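Local coordinates for protein agmatinase (Burkholderia thailandensis, PDB 4DZ4) that probably hydrolyses agmatine to putrescine and urea with two manganese ions in each subunit, as a member of the arginase family, at residues A59-S64 against T258-A263; D163-T168 against I202-D207. All blocks are in the same frame, centred on the assembly; numbering follows the deposited sequence.

Contact 1 (A59-S64 against T258-A263); sequences ATTFRS and TGTPVA. With EDO (1,2-ethanediol), chain C; EDO (1,2-ethanediol), chain D; EDO (1,2-ethanediol), chain U.
Arg63 meets the 258-263 loop with both its backbone and its guanidinium group. Two hydrogen bonds join the loops. The backbone N of Arg63 gives a long bond to Gly259 O, at 3.3 Å, with the donor tilted 25° from the carbonyl plane. Farther out, Arg63 NH1 bonds to Thr258 O at 3.0 Å. This bond meets the carbonyl almost head-on, with a C=O...donor angle of 178°, and Thr258 O lies close to the guanidinium plane. CG of Arg63 stands anti to its carbonyl carbon, and the chain is extended from CG to NE. The side chain therefore runs past Gly259 O and delivers NH1 to the next carbonyl back.

Other polar bonds reach beyond the two loops. Arg63 NE bonds to O1 of an ethanediol at 2.9 Å. NH2 of Arg63 forms a salt bridge with Glu299 of the second subunit, and Tyr295 of the same chain makes a cation-pi contact with the group. The guanidinium is thus held through several of its nitrogens, which should fix its rotation. Thr61 OG1 bonds to His179 and to O2 of another ethanediol.

Packing fills in the rest. Pro261 CG lies over one face of the guanidinium, 3.6 Å from Arg63 NH1, and the two side chains cross at about a right angle. Thr260 CG2 touches Phe62 CB at 3.8 Å. Gly259 O also sits 3.1 Å from Phe62 CD2, in an oblique approach to the ring.

Both loops follow parallel strands, 49-54 and 240-246, and each leads into a helix. This is the alpha/beta fold of the arginase family, with its site built from loops after the strands. Thr260 borders the manganese site here, next to Asp248 and His165.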
ATOM      1  N   ALA B  59      17.292   4.666 -18.231  1.00  9.69           N
ATOM      2  CA  ALA B  59      17.373   3.754 -19.386  1.00  9.74           C
ATOM      3  C   ALA B  59      16.198   2.762 -19.399  1.00  9.56           C
ATOM      4  O   ALA B  59      16.092   1.920 -20.293  1.00  9.87           O
ATOM      5  CB  ALA B  59      18.697   2.993 -19.375  1.00  9.99           C
ATOM      6  N   THR B  60      15.282   2.912 -18.433  1.00  9.55           N
ATOM      7  CA  THR B  60      14.163   1.970 -18.280  1.00  9.67           C
ATOM      8  C   THR B  60      13.106   2.087 -19.368  1.00 10.22           C
ATOM      9  O   THR B  60      12.870   3.167 -19.949  1.00 11.40           O
ATOM     10  CB  THR B  60      13.433   2.101 -16.918  1.00  9.35           C
ATOM     11  OG1 THR B  60      13.012   3.465 -16.742  1.00  9.57           O
ATOM     12  CG2 THR B  60      14.301   1.669 -15.732  1.00  8.95           C
ATOM     13  N   THR B  61      12.456   0.969 -19.668  1.00  9.91           N
ATOM     14  CA  THR B  61      11.468   0.959 -20.753  1.00 10.22           C
ATOM     15  C   THR B  61      10.033   0.889 -20.274  1.00 10.06           C
ATOM     16  O   THR B  61       9.106   1.183 -21.050  1.00 10.33           O
ATOM     17  CB  THR B  61      11.683  -0.216 -21.720  1.00 10.60           C
ATOM     18  OG1 THR B  61      11.681  -1.449 -20.981  1.00 10.64           O
ATOM     19  CG2 THR B  61      13.027  -0.069 -22.451  1.00 11.38           C
ATOM     20  N   PHE B  62       9.833   0.524 -19.009  1.00  9.54           N
ATOM     21  CA  PHE B  62       8.463   0.488 -18.484  1.00  9.27           C
ATOM     22  C   PHE B  62       8.401   1.351 -17.235  1.00  9.04           C
ATOM     23  O   PHE B  62       8.443   2.573 -17.367  1.00  9.40           O
ATOM     24  CB  PHE B  62       7.907  -0.962 -18.312  1.00  9.31           C
ATOM     25  CG  PHE B  62       6.475  -1.014 -17.811  1.00  9.40           C
ATOM     26  CD1 PHE B  62       5.580   0.052 -18.048  1.00  9.47           C
ATOM     27  CD2 PHE B  62       6.026  -2.119 -17.071  1.00  9.35           C
ATOM     28  CE1 PHE B  62       4.254   0.011 -17.560  1.00  9.96           C
ATOM     29  CE2 PHE B  62       4.708  -2.169 -16.585  1.00  9.72           C
ATOM     30  CZ  PHE B  62       3.831  -1.096 -16.822  1.00 10.10           C
ATOM     31  N   ARG B  63       8.280   0.763 -16.052  1.00  8.49           N
ATOM     32  CA  ARG B  63       8.191   1.605 -14.858  1.00  8.61           C
ATOM     33  C   ARG B  63       9.546   2.156 -14.485  1.00  8.72           C
ATOM     34  O   ARG B  63      10.547   1.449 -14.549  1.00  9.52           O
ATOM     35  CB  ARG B  63       7.686   0.830 -13.648  1.00  8.13           C
ATOM     36  CG  ARG B  63       6.359   0.127 -13.870  1.00  7.71           C
ATOM     37  CD  ARG B  63       6.354  -1.059 -12.913  1.00  7.70           C
ATOM     38  NE  ARG B  63       5.012  -1.632 -12.793  1.00  7.74           N
ATOM     39  CZ  ARG B  63       4.774  -2.751 -12.098  1.00  7.94           C
ATOM     40  NH1 ARG B  63       5.777  -3.379 -11.481  1.00  7.75           N
ATOM     41  NH2 ARG B  63       3.528  -3.214 -12.001  1.00  7.96           N
ATOM     42  N   SER B  64       9.558   3.416 -14.066  1.00  9.19           N
ATOM     43  CA  SER B  64      10.774   3.981 -13.457  1.00  9.35           C
ATOM     44  C   SER B  64      10.718   3.707 -11.948  1.00  9.21           C
ATOM     45  O   SER B  64       9.673   3.377 -11.393  1.00 10.13           O
ATOM     46  CB  SER B  64      10.859   5.493 -13.706  1.00  9.57           C
ATOM     47  OG  SER B  64       9.595   6.114 -13.468  1.00 10.67           O
ATOM     48  N   THR B 258       9.864  -4.228  -9.176  1.00  9.29           N
ATOM     49  CA  THR B 258      10.747  -4.151 -10.334  1.00  9.37           C
ATOM     50  C   THR B 258      10.010  -3.497 -11.502  1.00  8.98           C
ATOM     51  O   THR B 258       8.776  -3.462 -11.528  1.00  9.56           O
ATOM     52  CB  THR B 258      11.355  -5.547 -10.649  1.00 10.29           C
ATOM     53  OG1 THR B 258      12.564  -5.381 -11.423  1.00 11.52           O
ATOM     54  CG2 THR B 258      10.329  -6.459 -11.375  1.00  9.92           C
ATOM     55  N   GLY B 259      10.756  -2.937 -12.450  1.00  8.90           N
ATOM     56  CA  GLY B 259      10.140  -2.127 -13.510  1.00  9.15           C
ATOM     57  C   GLY B 259       9.485  -2.912 -14.638  1.00  9.06           C
ATOM     58  O   GLY B 259       8.593  -2.390 -15.301  1.00  8.81           O
ATOM     59  N   THR B 260       9.955  -4.149 -14.879  1.00  9.04           N
ATOM     60  CA  THR B 260       9.466  -4.997 -15.987  1.00  9.46           C
ATOM     61  C   THR B 260       9.173  -6.421 -15.505  1.00  9.53           C
ATOM     62  O   THR B 260       9.901  -7.383 -15.849  1.00  9.94           O
ATOM     63  CB  THR B 260      10.442  -5.033 -17.212  1.00  9.63           C
ATOM     64  OG1 THR B 260      11.771  -5.289 -16.740  1.00 10.58           O
ATOM     65  CG2 THR B 260      10.444  -3.710 -17.961  1.00 10.05           C
ATOM     66  N   PRO B 261       8.106  -6.586 -14.711  1.00  9.27           N
ATOM     67  CA  PRO B 261       7.753  -7.890 -14.148  1.00  9.23           C
ATOM     68  C   PRO B 261       7.201  -8.841 -15.228  1.00  9.23           C
ATOM     69  O   PRO B 261       6.327  -8.446 -16.046  1.00  9.32           O
ATOM     70  CB  PRO B 261       6.648  -7.544 -13.128  1.00  9.46           C
ATOM     71  CG  PRO B 261       6.039  -6.264 -13.615  1.00  9.51           C
ATOM     72  CD  PRO B 261       7.231  -5.513 -14.178  1.00  9.26           C
ATOM     73  N   VAL B 262       7.656 -10.095 -15.180  1.00  8.78           N
ATOM     74  CA  VAL B 262       7.217 -11.107 -16.160  1.00  8.88           C
ATOM     75  C   VAL B 262       6.835 -12.382 -15.391  1.00  8.86           C
ATOM     76  O   VAL B 262       7.679 -12.953 -14.656  1.00  8.75           O
ATOM     77  CB  VAL B 262       8.338 -11.451 -17.173  1.00  9.12           C
ATOM     78  CG1 VAL B 262       7.823 -12.409 -18.240  1.00  9.63           C
ATOM     79  CG2 VAL B 262       8.904 -10.189 -17.823  1.00  9.24           C
ATOM     80  N   ALA B 263       5.590 -12.830 -15.555  1.00  8.58           N
ATOM     81  CA  ALA B 263       5.125 -14.023 -14.825  1.00  8.72           C
ATOM     82  C   ALA B 263       5.955 -15.274 -15.182  1.00  9.09           C
ATOM     83  O   ALA B 263       6.479 -15.373 -16.304  1.00  9.34           O
ATOM     84  CB  ALA B 263       3.675 -14.285 -15.201  1.00  8.55           C
TER
HETATM   85  C1  EDO C 408       7.056   4.935 -11.828  1.00 21.04           C
HETATM   86  O1  EDO C 408       5.872   4.404 -11.387  1.00 21.33           O
HETATM   87  C2  EDO C 408       7.179   4.227 -13.119  1.00 19.49           C
HETATM   88  O2  EDO C 408       7.408   5.182 -14.115  1.00 20.07           O
HETATM   89  C1  EDO D 409       2.214   0.798 -14.212  1.00 18.21           C
HETATM   90  O1  EDO D 409       2.545  -0.089 -13.156  1.00 17.00           O
HETATM   91  C2  EDO D 409       0.696   0.867 -14.326  1.00 18.61           C
HETATM   92  O2  EDO D 409       0.292  -0.139 -15.257  1.00 19.05           O
HETATM   93  C1  EDO U 406      13.536  -4.293 -22.880  1.00 36.62           C
HETATM   94  O1  EDO U 406      12.432  -3.670 -23.546  1.00 37.56           O
HETATM   95  C2  EDO U 406      13.003  -5.226 -21.816  1.00 39.20           C
HETATM   96  O2  EDO U 406      12.478  -4.373 -20.799  1.00 42.45           O

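Contact 2 (D163-T168 against I202-D207); sequences DAHCDT and IRTWND. With MN (manganese (II) ion), chain Q; MN (manganese (II) ion), chain P; EDO (1,2-ethanediol), chain R.
Thr204 reaches across to the metal-binding loop 163-168, and each part of its side chain has a partner there. Thr204 CB points toward that loop and lies 3.8 Å from Ala164 O. The chi1 of 47° sets OG1 between its own backbone N and carbonyl carbon. From there Thr204 OG1 donates to Ala164 O at 2.9 Å and takes a hydrogen bond from a water. The same water accepts from Cys166 N and donates to Thr204 O, so it ties the two loops together. The other branch, Thr204 CG2, packs against His165 CD2 at 3.8 Å.

Ala164 O is gripped twice. Arg203 N also donates to Ala164 O, at 3.0 Å and with a nearly straight N-H...O angle of 170°. The two donors come from opposite faces of the carbonyl plane. The Arg203 guanidinium lays one face over Ala164 CB, and its NH1 bonds to Val262 O. CD1 of Ile202 presses on the backbone of His165. At the far end, Asn206 ND2 adds three weak bonds, to Cys166 SG, Thr168 O and Thr168 OG1, while the stronger partner of the amide is Asp208, just past the segment.

The gripped loop carries metal ligands. Asp163 bridges the manganese ions, with OD1 on one at 2.1 Å and OD2 on the other at 2.2 Å. His165 ND1 binds the first ion and Asp167 OD2 the second, and a water lies between the two metals. Asp163 OD1 also accepts from His165 N at 2.7 Å, an Asx turn that links two ligands. His139, Asp246 and Asp248 complete the site.

Loop 163-168 follows strand 158-162, and loop 202-207 the adjacent parallel strand 198-202. Helix 182-188 packs on Asp167 and Thr168 through Met182 and Phe183, while strand 213-216 follows loop 202-207.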
ATOM      1  N   ASP B 163      18.036 -13.156 -15.332  1.00  9.84           N
ATOM      2  CA  ASP B 163      17.123 -12.137 -15.867  1.00  9.88           C
ATOM      3  C   ASP B 163      15.954 -12.815 -16.524  1.00  9.83           C
ATOM      4  O   ASP B 163      16.120 -13.886 -17.124  1.00 10.13           O
ATOM      5  CB  ASP B 163      17.862 -11.311 -16.942  1.00  9.47           C
ATOM      6  CG  ASP B 163      17.346  -9.884 -17.089  1.00 10.16           C
ATOM      7  OD1 ASP B 163      16.118  -9.662 -17.140  1.00 10.19           O
ATOM      8  OD2 ASP B 163      18.202  -8.987 -17.254  1.00  9.88           O
ATOM      9  N   ALA B 164      14.794 -12.178 -16.469  1.00  9.54           N
ATOM     10  CA  ALA B 164      13.696 -12.568 -17.363  1.00  9.33           C
ATOM     11  C   ALA B 164      13.978 -12.167 -18.820  1.00  9.50           C
ATOM     12  O   ALA B 164      13.326 -12.688 -19.734  1.00  9.59           O
ATOM     13  CB  ALA B 164      12.382 -11.918 -16.903  1.00  9.40           C
ATOM     14  N   HIS B 165      14.919 -11.227 -19.018  1.00  9.29           N
ATOM     15  CA  HIS B 165      15.191 -10.567 -20.310  1.00  9.58           C
ATOM     16  C   HIS B 165      16.646 -10.747 -20.746  1.00  9.98           C
ATOM     17  O   HIS B 165      17.567 -10.599 -19.966  1.00  9.62           O
ATOM     18  CB  HIS B 165      14.938  -9.055 -20.211  1.00  9.59           C
ATOM     19  CG  HIS B 165      13.585  -8.705 -19.656  1.00  9.86           C
ATOM     20  ND1 HIS B 165      13.373  -8.473 -18.333  1.00 10.19           N
ATOM     21  CD2 HIS B 165      12.361  -8.550 -20.289  1.00 10.44           C
ATOM     22  CE1 HIS B 165      12.056  -8.198 -18.142  1.00 10.22           C
ATOM     23  NE2 HIS B 165      11.451  -8.230 -19.339  1.00 10.47           N
ATOM     24  N   CYS B 166      16.835 -11.002 -22.029  1.00 10.23           N
ATOM     25  CA  CYS B 166      18.185 -11.202 -22.576  1.00 10.90           C
ATOM     26  C   CYS B 166      18.978  -9.907 -22.703  1.00 11.27           C
ATOM     27  O   CYS B 166      20.229  -9.922 -22.693  1.00 11.46           O
ATOM     28  CB  CYS B 166      18.095 -11.888 -23.934  1.00 11.69           C
ATOM     29  SG  CYS B 166      17.224 -10.927 -25.191  1.00 12.38           S
ATOM     30  N   ASP B 167      18.261  -8.786 -22.818  1.00 11.00           N
ATOM     31  CA  ASP B 167      18.876  -7.459 -23.001  1.00 11.56           C
ATOM     32  C   ASP B 167      19.859  -7.408 -24.172  1.00 12.13           C
ATOM     33  O   ASP B 167      20.812  -6.611 -24.175  1.00 12.62           O
ATOM     34  CB  ASP B 167      19.489  -6.973 -21.680  1.00 11.66           C
ATOM     35  CG  ASP B 167      18.433  -6.890 -20.556  1.00 11.47           C
ATOM     36  OD1 ASP B 167      17.225  -6.762 -20.899  1.00 11.50           O
ATOM     37  OD2 ASP B 167      18.798  -6.954 -19.366  1.00 12.14           O
ATOM     38  N   THR B 168      19.612  -8.250 -25.174  1.00 12.20           N
ATOM     39  CA  THR B 168      20.425  -8.304 -26.383  1.00 12.89           C
ATOM     40  C   THR B 168      19.621  -7.972 -27.657  1.00 13.50           C
ATOM     41  O   THR B 168      20.051  -8.282 -28.757  1.00 14.37           O
ATOM     42  CB  THR B 168      21.093  -9.705 -26.538  1.00 13.06           C
ATOM     43  OG1 THR B 168      20.077 -10.723 -26.436  1.00 13.05           O
ATOM     44  CG2 THR B 168      22.145  -9.936 -25.467  1.00 13.15           C
ATOM     45  N   ILE B 202      15.500 -16.702 -18.300  1.00 10.39           N
ATOM     46  CA  ILE B 202      14.930 -16.049 -19.497  1.00 10.36           C
ATOM     47  C   ILE B 202      13.504 -16.506 -19.779  1.00 10.81           C
ATOM     48  O   ILE B 202      13.191 -17.689 -19.723  1.00 11.15           O
ATOM     49  CB  ILE B 202      15.810 -16.256 -20.753  1.00 10.97           C
ATOM     50  CG1 ILE B 202      17.220 -15.654 -20.540  1.00 10.48           C
ATOM     51  CG2 ILE B 202      15.099 -15.674 -21.997  1.00 10.88           C
ATOM     52  CD1 ILE B 202      17.244 -14.117 -20.394  1.00 10.42           C
ATOM     53  N   ARG B 203      12.633 -15.554 -20.079  1.00 10.25           N
ATOM     54  CA  ARG B 203      11.257 -15.895 -20.431  1.00 10.51           C
ATOM     55  C   ARG B 203      10.644 -14.785 -21.281  1.00 10.90           C
ATOM     56  O   ARG B 203       9.419 -14.538 -21.233  1.00 11.01           O
ATOM     57  CB  ARG B 203      10.426 -16.204 -19.182  1.00 10.48           C
ATOM     58  CG  ARG B 203      10.489 -15.169 -18.075  1.00  9.72           C
ATOM     59  CD  ARG B 203       9.819 -15.731 -16.822  1.00  9.61           C
ATOM     60  NE  ARG B 203       9.713 -14.759 -15.712  1.00  9.17           N
ATOM     61  CZ  ARG B 203      10.682 -14.419 -14.856  1.00  8.87           C
ATOM     62  NH1 ARG B 203      10.397 -13.568 -13.865  1.00  8.58           N
ATOM     63  NH2 ARG B 203      11.916 -14.923 -14.945  1.00  8.51           N
ATOM     64  N   THR B 204      11.490 -14.183 -22.135  1.00 10.86           N
ATOM     65  CA  THR B 204      11.024 -13.245 -23.149  1.00 11.39           C
ATOM     66  C   THR B 204      11.784 -13.515 -24.435  1.00 11.67           C
ATOM     67  O   THR B 204      12.874 -14.118 -24.403  1.00 11.30           O
ATOM     68  CB  THR B 204      11.211 -11.765 -22.752  1.00 11.20           C
ATOM     69  OG1 THR B 204      12.533 -11.540 -22.246  1.00 10.78           O
ATOM     70  CG2 THR B 204      10.165 -11.364 -21.684  1.00 11.31           C
ATOM     71  N   TRP B 205      11.191 -13.092 -25.543  1.00 12.28           N
ATOM     72  CA  TRP B 205      11.634 -13.535 -26.864  1.00 12.88           C
ATOM     73  C   TRP B 205      12.550 -12.570 -27.566  1.00 13.23           C
ATOM     74  O   TRP B 205      12.260 -11.376 -27.637  1.00 13.04           O
ATOM     75  CB  TRP B 205      10.431 -13.795 -27.781  1.00 13.84           C
ATOM     76  CG  TRP B 205      10.881 -14.339 -29.115  1.00 14.63           C
ATOM     77  CD1 TRP B 205      11.048 -13.643 -30.302  1.00 14.97           C
ATOM     78  CD2 TRP B 205      11.330 -15.689 -29.392  1.00 15.26           C
ATOM     79  NE1 TRP B 205      11.506 -14.472 -31.296  1.00 15.86           N
ATOM     80  CE2 TRP B 205      11.708 -15.711 -30.813  1.00 15.79           C
ATOM     81  CE3 TRP B 205      11.420 -16.864 -28.637  1.00 15.65           C
ATOM     82  CZ2 TRP B 205      12.174 -16.864 -31.438  1.00 16.65           C
ATOM     83  CZ3 TRP B 205      11.892 -18.022 -29.285  1.00 16.36           C
ATOM     84  CH2 TRP B 205      12.246 -18.019 -30.650  1.00 16.48           C
ATOM     85  N   ASN B 206      13.615 -13.112 -28.159  1.00 13.45           N
ATOM     86  CA  ASN B 206      14.468 -12.352 -29.092  1.00 14.27           C
ATOM     87  C   ASN B 206      14.685 -13.212 -30.329  1.00 15.08           C
ATOM     88  O   ASN B 206      14.926 -14.419 -30.220  1.00 15.42           O
ATOM     89  CB  ASN B 206      15.813 -12.055 -28.406  1.00 13.70           C
ATOM     90  CG  ASN B 206      16.704 -11.080 -29.178  1.00 13.99           C
ATOM     91  OD1 ASN B 206      16.477 -10.735 -30.342  1.00 15.45           O
ATOM     92  ND2 ASN B 206      17.776 -10.658 -28.507  1.00 13.96           N
ATOM     93  N   ASP B 207      14.557 -12.600 -31.504  1.00 16.47           N
ATOM     94  CA  ASP B 207      14.836 -13.285 -32.776  1.00 17.68           C
ATOM     95  C   ASP B 207      16.324 -13.687 -32.885  1.00 17.65           C
ATOM     96  O   ASP B 207      16.689 -14.564 -33.677  1.00 18.06           O
ATOM     97  CB  ASP B 207      14.461 -12.401 -33.975  1.00 20.11           C
ATOM     98  CG  ASP B 207      12.952 -12.299 -34.196  1.00 22.34           C
ATOM     99  OD1 ASP B 207      12.189 -13.221 -33.794  1.00 22.77           O
ATOM    100  OD2 ASP B 207      12.536 -11.290 -34.809  1.00 23.57           O
TER
HETATM  101 MN    MN Q 402      14.971  -7.923 -16.764  1.00 13.04          MN
HETATM  102 MN    MN P 401      17.896  -6.838 -17.576  0.78 14.69          MN
HETATM  103  C1  EDO R 403      11.795  -9.960 -31.659  1.00 26.14           C
HETATM  104  O1  EDO R 403      13.186 -10.003 -31.223  1.00 23.94           O
HETATM  105  C2  EDO R 403      10.852  -9.249 -30.675  1.00 25.14           C
HETATM  106  O2  EDO R 403      10.330 -10.142 -29.664  1.00 25.02           O
HETATM  107  O   HOH W   1      14.770 -12.275 -23.479  1.00 15.76           O
HETATM  108  O   HOH W   2      16.034  -6.795 -18.142  1.00 13.72           O

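How the contacts relate
Contacts 1 and 2 are both largely buried, and both join loops that follow strands of the same parallel sheet. Their centres are 13 Å apart. Along the chain, contact 2 is nested within the loop closed by contact 1. The two touch directly: Val262 CG2 packs on His165 NE2 at 3.6 Å. Their chemistry differs. Contact 2 supplies manganese ligands itself and joins neighbouring strand ends. Contact 1 provides no ligand; it joins loops from strands farther apart in the sheet and centres on an arginine held partly by the second subunit. Contact 2 also meets that subunit, with packing through Thr204, Trp205 and Asp207.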